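PDB 4XGU: putative pachytene checkpoint protein 2 from Caenorhabditis elegans, which probably acts in meiotic chromosome recombination as an AAA+ ATPase that binds and hydrolyses ATP to remodel other proteins. Local coordinates for residues Y98-Q108 and S122-D133. Sequence-based numbering, arbitrary orientation.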
loop_
_atom_site.group_PDB
_atom_site.type_symbol
_atom_site.label_atom_id
_atom_site.label_comp_id
_atom_site.label_asym_id
_atom_site.label_seq_id
_atom_site.Cartn_x
_atom_site.Cartn_y
_atom_site.Cartn_z
ATOM N N TYR B 98 15.728 13.252 -53.301
ATOM C CA TYR B 98 14.433 12.962 -52.696
ATOM C C TYR B 98 13.399 14.042 -52.998
ATOM O O TYR B 98 13.745 15.166 -53.357
ATOM C CB TYR B 98 14.580 12.804 -51.182
ATOM C CG TYR B 98 14.911 14.100 -50.470
ATOM C CD1 TYR B 98 16.208 14.603 -50.460
ATOM C CD2 TYR B 98 13.931 14.817 -49.804
ATOM C CE1 TYR B 98 16.515 15.789 -49.808
ATOM C CE2 TYR B 98 14.226 16.003 -49.152
ATOM C CZ TYR B 98 15.519 16.484 -49.158
ATOM O OH TYR B 98 15.811 17.663 -48.509
ATOM N N LYS B 99 12.128 13.687 -52.845
ATOM C CA LYS B 99 11.034 14.650 -52.906
ATOM C C LYS B 99 10.145 14.409 -51.687
ATOM O O LYS B 99 9.792 13.269 -51.404
ATOM C CB LYS B 99 10.250 14.506 -54.217
ATOM C CG LYS B 99 9.732 13.099 -54.486
ATOM C CD LYS B 99 8.857 13.048 -55.724
ATOM C CE LYS B 99 9.609 13.540 -56.946
ATOM N NZ LYS B 99 8.752 13.527 -58.159
ATOM N N LEU B 100 9.806 15.462 -50.950
ATOM C CA LEU B 100 9.043 15.313 -49.714
ATOM C C LEU B 100 7.557 15.198 -49.972
ATOM O O LEU B 100 7.029 15.856 -50.867
ATOM C CB LEU B 100 9.298 16.491 -48.769
ATOM C CG LEU B 100 9.673 17.878 -49.286
ATOM C CD1 LEU B 100 8.497 18.674 -49.892
ATOM C CD2 LEU B 100 10.386 18.620 -48.184
ATOM N N HIS B 101 6.882 14.378 -49.172
ATOM C CA HIS B 101 5.444 14.229 -49.302
ATOM C C HIS B 101 4.756 15.337 -48.520
ATOM O O HIS B 101 5.204 15.702 -47.431
ATOM C CB HIS B 101 4.982 12.857 -48.802
ATOM C CG HIS B 101 5.995 11.770 -48.988
ATOM N ND1 HIS B 101 6.004 10.933 -50.084
ATOM C CD2 HIS B 101 7.031 11.378 -48.210
ATOM C CE1 HIS B 101 7.007 10.079 -49.976
ATOM N NE2 HIS B 101 7.645 10.328 -48.846
ATOM N N LYS B 102 3.674 15.878 -49.075
ATOM C CA LYS B 102 2.901 16.920 -48.399
ATOM C C LYS B 102 1.556 16.381 -47.950
ATOM O O LYS B 102 0.665 17.138 -47.558
ATOM C CB LYS B 102 2.706 18.139 -49.308
ATOM C CG LYS B 102 2.952 17.885 -50.783
ATOM C CD LYS B 102 3.356 19.175 -51.480
ATOM C CE LYS B 102 4.631 19.739 -50.870
ATOM N NZ LYS B 102 4.975 21.083 -51.412
ATOM N N ASP B 103 1.433 15.059 -48.011
ATOM C CA ASP B 103 0.202 14.355 -47.677
ATOM C C ASP B 103 -0.296 14.712 -46.279
ATOM O O ASP B 103 -1.499 14.702 -46.018
ATOM C CB ASP B 103 0.427 12.845 -47.785
ATOM C CG ASP B 103 1.252 12.460 -49.003
ATOM O OD1 ASP B 103 1.722 13.367 -49.725
ATOM O OD2 ASP B 103 1.442 11.247 -49.228
ATOM N N GLY B 104 0.638 15.030 -45.388
ATOM C CA GLY B 104 0.303 15.433 -44.036
ATOM C C GLY B 104 0.098 14.256 -43.103
ATOM O O GLY B 104 0.078 13.106 -43.543
ATOM N N PRO B 105 -0.053 14.539 -41.801
ATOM C CA PRO B 105 -0.279 13.500 -40.790
ATOM C C PRO B 105 -1.661 12.869 -40.912
ATOM O O PRO B 105 -2.611 13.539 -41.312
ATOM C CB PRO B 105 -0.143 14.263 -39.470
ATOM C CG PRO B 105 -0.520 15.660 -39.811
ATOM C CD PRO B 105 -0.011 15.887 -41.208
ATOM N N LEU B 106 -1.767 11.590 -40.568
ATOM C CA LEU B 106 -3.041 10.885 -40.644
ATOM C C LEU B 106 -3.479 10.344 -39.287
ATOM O O LEU B 106 -2.664 9.845 -38.509
ATOM C CB LEU B 106 -2.964 9.739 -41.658
ATOM C CG LEU B 106 -2.759 10.120 -43.126
ATOM C CD1 LEU B 106 -2.953 8.904 -44.022
ATOM C CD2 LEU B 106 -3.697 11.249 -43.534
ATOM N N SER B 107 -4.776 10.445 -39.015
ATOM C CA SER B 107 -5.352 9.920 -37.783
ATOM C C SER B 107 -5.520 8.405 -37.865
ATOM O O SER B 107 -6.011 7.883 -38.865
ATOM C CB SER B 107 -6.696 10.591 -37.492
ATOM O OG SER B 107 -7.557 10.528 -38.620
ATOM N N GLN B 108 -5.108 7.707 -36.810
ATOM C CA GLN B 108 -5.231 6.253 -36.756
ATOM C C GLN B 108 -5.025 5.736 -35.335
ATOM O O GLN B 108 -4.074 5.003 -35.062
ATOM C CB GLN B 108 -4.226 5.593 -37.700
ATOM C CG GLN B 108 -4.663 4.232 -38.215
ATOM C CD GLN B 108 -5.282 4.302 -39.597
ATOM O OE1 GLN B 108 -5.401 5.380 -40.181
ATOM N NE2 GLN B 108 -5.675 3.151 -40.132
ATOM N N SER B 122 -1.801 8.627 -31.683
ATOM C CA SER B 122 -1.272 7.832 -32.785
ATOM C C SER B 122 -1.416 8.556 -34.123
ATOM O O SER B 122 -2.476 8.514 -34.747
ATOM C CB SER B 122 -1.975 6.475 -32.843
ATOM O OG SER B 122 -1.523 5.711 -33.947
ATOM N N GLN B 123 -0.348 9.221 -34.556
ATOM C CA GLN B 123 -0.337 9.908 -35.845
ATOM C C GLN B 123 0.707 9.298 -36.772
ATOM O O GLN B 123 1.843 9.056 -36.364
ATOM C CB GLN B 123 -0.051 11.402 -35.671
ATOM C CG GLN B 123 -0.575 12.006 -34.381
ATOM C CD GLN B 123 -0.178 13.464 -34.230
ATOM O OE1 GLN B 123 0.132 14.138 -35.212
ATOM N NE2 GLN B 123 -0.179 13.954 -32.994
ATOM N N LEU B 124 0.326 9.058 -38.023
ATOM C CA LEU B 124 1.254 8.493 -38.995
ATOM C C LEU B 124 1.868 9.575 -39.874
ATOM O O LEU B 124 1.156 10.353 -40.508
ATOM C CB LEU B 124 0.552 7.450 -39.866
ATOM C CG LEU B 124 1.416 6.805 -40.952
ATOM C CD1 LEU B 124 2.622 6.107 -40.341
ATOM C CD2 LEU B 124 0.596 5.833 -41.785
ATOM N N TRP B 125 3.194 9.620 -39.907
ATOM C CA TRP B 125 3.906 10.580 -40.742
ATOM C C TRP B 125 4.587 9.885 -41.915
ATOM O O TRP B 125 5.251 8.864 -41.745
ATOM C CB TRP B 125 4.948 11.345 -39.925
ATOM C CG TRP B 125 4.374 12.225 -38.862
ATOM C CD1 TRP B 125 4.138 11.894 -37.559
ATOM C CD2 TRP B 125 3.979 13.591 -39.007
ATOM N NE1 TRP B 125 3.614 12.970 -36.884
ATOM C CE2 TRP B 125 3.506 14.025 -37.752
ATOM C CE3 TRP B 125 3.975 14.490 -40.077
ATOM C CZ2 TRP B 125 3.033 15.318 -37.538
ATOM C CZ3 TRP B 125 3.504 15.774 -39.865
ATOM C CH2 TRP B 125 3.041 16.177 -38.605
ATOM N N GLN B 126 4.417 10.449 -43.103
ATOM C CA GLN B 126 5.077 9.944 -44.299
ATOM C C GLN B 126 6.433 10.629 -44.464
ATOM O O GLN B 126 6.499 11.848 -44.621
ATOM C CB GLN B 126 4.195 10.183 -45.528
ATOM C CG GLN B 126 4.614 9.418 -46.769
ATOM C CD GLN B 126 4.413 7.925 -46.625
ATOM O OE1 GLN B 126 3.511 7.475 -45.918
ATOM N NE2 GLN B 126 5.260 7.146 -47.289
ATOM N N LEU B 127 7.513 9.854 -44.433
ATOM C CA LEU B 127 8.857 10.436 -44.446
ATOM C C LEU B 127 9.562 10.331 -45.797
ATOM O O LEU B 127 9.548 9.271 -46.427
ATOM C CB LEU B 127 9.727 9.777 -43.377
ATOM C CG LEU B 127 9.283 10.004 -41.934
ATOM C CD1 LEU B 127 10.341 9.484 -40.970
ATOM C CD2 LEU B 127 9.001 11.478 -41.696
ATOM N N PRO B 128 10.209 11.426 -46.231
ATOM C CA PRO B 128 10.283 12.718 -45.531
ATOM C C PRO B 128 9.122 13.658 -45.857
ATOM O O PRO B 128 8.705 13.743 -47.009
ATOM C CB PRO B 128 11.599 13.306 -46.035
ATOM C CG PRO B 128 11.749 12.744 -47.404
ATOM C CD PRO B 128 11.131 11.369 -47.379
ATOM N N CYS B 129 8.615 14.361 -44.847
ATOM C CA CYS B 129 7.455 15.239 -45.019
ATOM C C CYS B 129 7.816 16.712 -45.001
ATOM O O CYS B 129 8.912 17.078 -44.602
ATOM C CB CYS B 129 6.412 14.975 -43.930
ATOM S SG CYS B 129 7.038 15.142 -42.250
ATOM N N VAL B 130 6.874 17.563 -45.397
ATOM C CA VAL B 130 7.143 18.999 -45.455
ATOM C C VAL B 130 7.358 19.584 -44.071
ATOM O O VAL B 130 8.072 20.564 -43.935
ATOM C CB VAL B 130 6.014 19.784 -46.171
ATOM C CG1 VAL B 130 5.502 19.035 -47.318
ATOM C CG2 VAL B 130 4.846 20.070 -45.255
ATOM N N GLU B 131 6.786 18.952 -43.050
ATOM C CA GLU B 131 6.740 19.543 -41.722
ATOM C C GLU B 131 8.059 19.408 -40.974
ATOM O O GLU B 131 8.383 20.229 -40.120
ATOM C CB GLU B 131 5.610 18.913 -40.906
ATOM C CG GLU B 131 4.204 19.264 -41.394
ATOM C CD GLU B 131 3.721 18.377 -42.533
ATOM O OE1 GLU B 131 4.518 17.560 -43.039
ATOM O OE2 GLU B 131 2.536 18.493 -42.917
ATOM N N PHE B 132 8.822 18.375 -41.306
ATOM C CA PHE B 132 10.047 18.078 -40.577
ATOM C C PHE B 132 11.279 18.711 -41.219
ATOM O O PHE B 132 12.344 18.751 -40.607
ATOM C CB PHE B 132 10.255 16.562 -40.473
ATOM C CG PHE B 132 9.206 15.845 -39.660
ATOM C CD1 PHE B 132 8.285 16.547 -38.900
ATOM C CD2 PHE B 132 9.158 14.460 -39.646
ATOM C CE1 PHE B 132 7.328 15.881 -38.154
ATOM C CE2 PHE B 132 8.206 13.788 -38.901
ATOM C CZ PHE B 132 7.289 14.500 -38.156
ATOM N N ASP B 133 11.131 19.209 -42.445
ATOM C CA ASP B 133 12.289 19.505 -43.291
ATOM C C ASP B 133 13.246 20.565 -42.746
ATOM O O ASP B 133 14.458 20.462 -42.944
ATOM C CB ASP B 133 11.834 19.932 -44.689
ATOM C CG ASP B 133 12.989 19.985 -45.681
ATOM O OD1 ASP B 133 13.947 19.195 -45.525
ATOM O OD2 ASP B 133 12.943 20.817 -46.610
#
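H101 meets residues 126-130 with both its backbone and its ring, a worked example of how one residue can tie two backbone segments together by main chain and side chain at once. The N of H101 donates to P128 O (2.9 Å), while its O takes a weak bond from V130 N and a CA-H...O contact from C129. With CG beside the backbone N (chi1 -31°), the imidazole lies over Q126, whose CG packs on one face of the H101 ring 3.6 Å from the centroid, a CH-pi contact. At the ring edge NE2 of H101 gives a weak, bent hydrogen bond to L127 O (3.3 Å). Replacing H101 by an alanine is likely to leave the CG of Q126 without its aromatic cover and to cost L127 O the weak bond from the imidazole.

P128, preceded by a cis peptide, sets its CG against Y98 CD2 at 3.8 Å and its CD near the imidazole. Y98 ends strand 95-98 of the N-terminal domain's small sheet, so these contacts join that domain to the AAA+ core. There residues 106-107 pair antiparallel with strand 123-127, the short end strand extending the mixed sheet that includes strand 206-212. L106 and L124 form a hydrogen-bonded pair: L124 N reaches L106 O almost straight (169°), and L106 N returns the bond to L124 O.

Just before this pair, P105 lies flat on the W125 indole, CB 3.8 Å from the centroid of the six-membered ring. F132 CZ covers the opposite face, sandwiching the indole, while E211 accepts from its NE1.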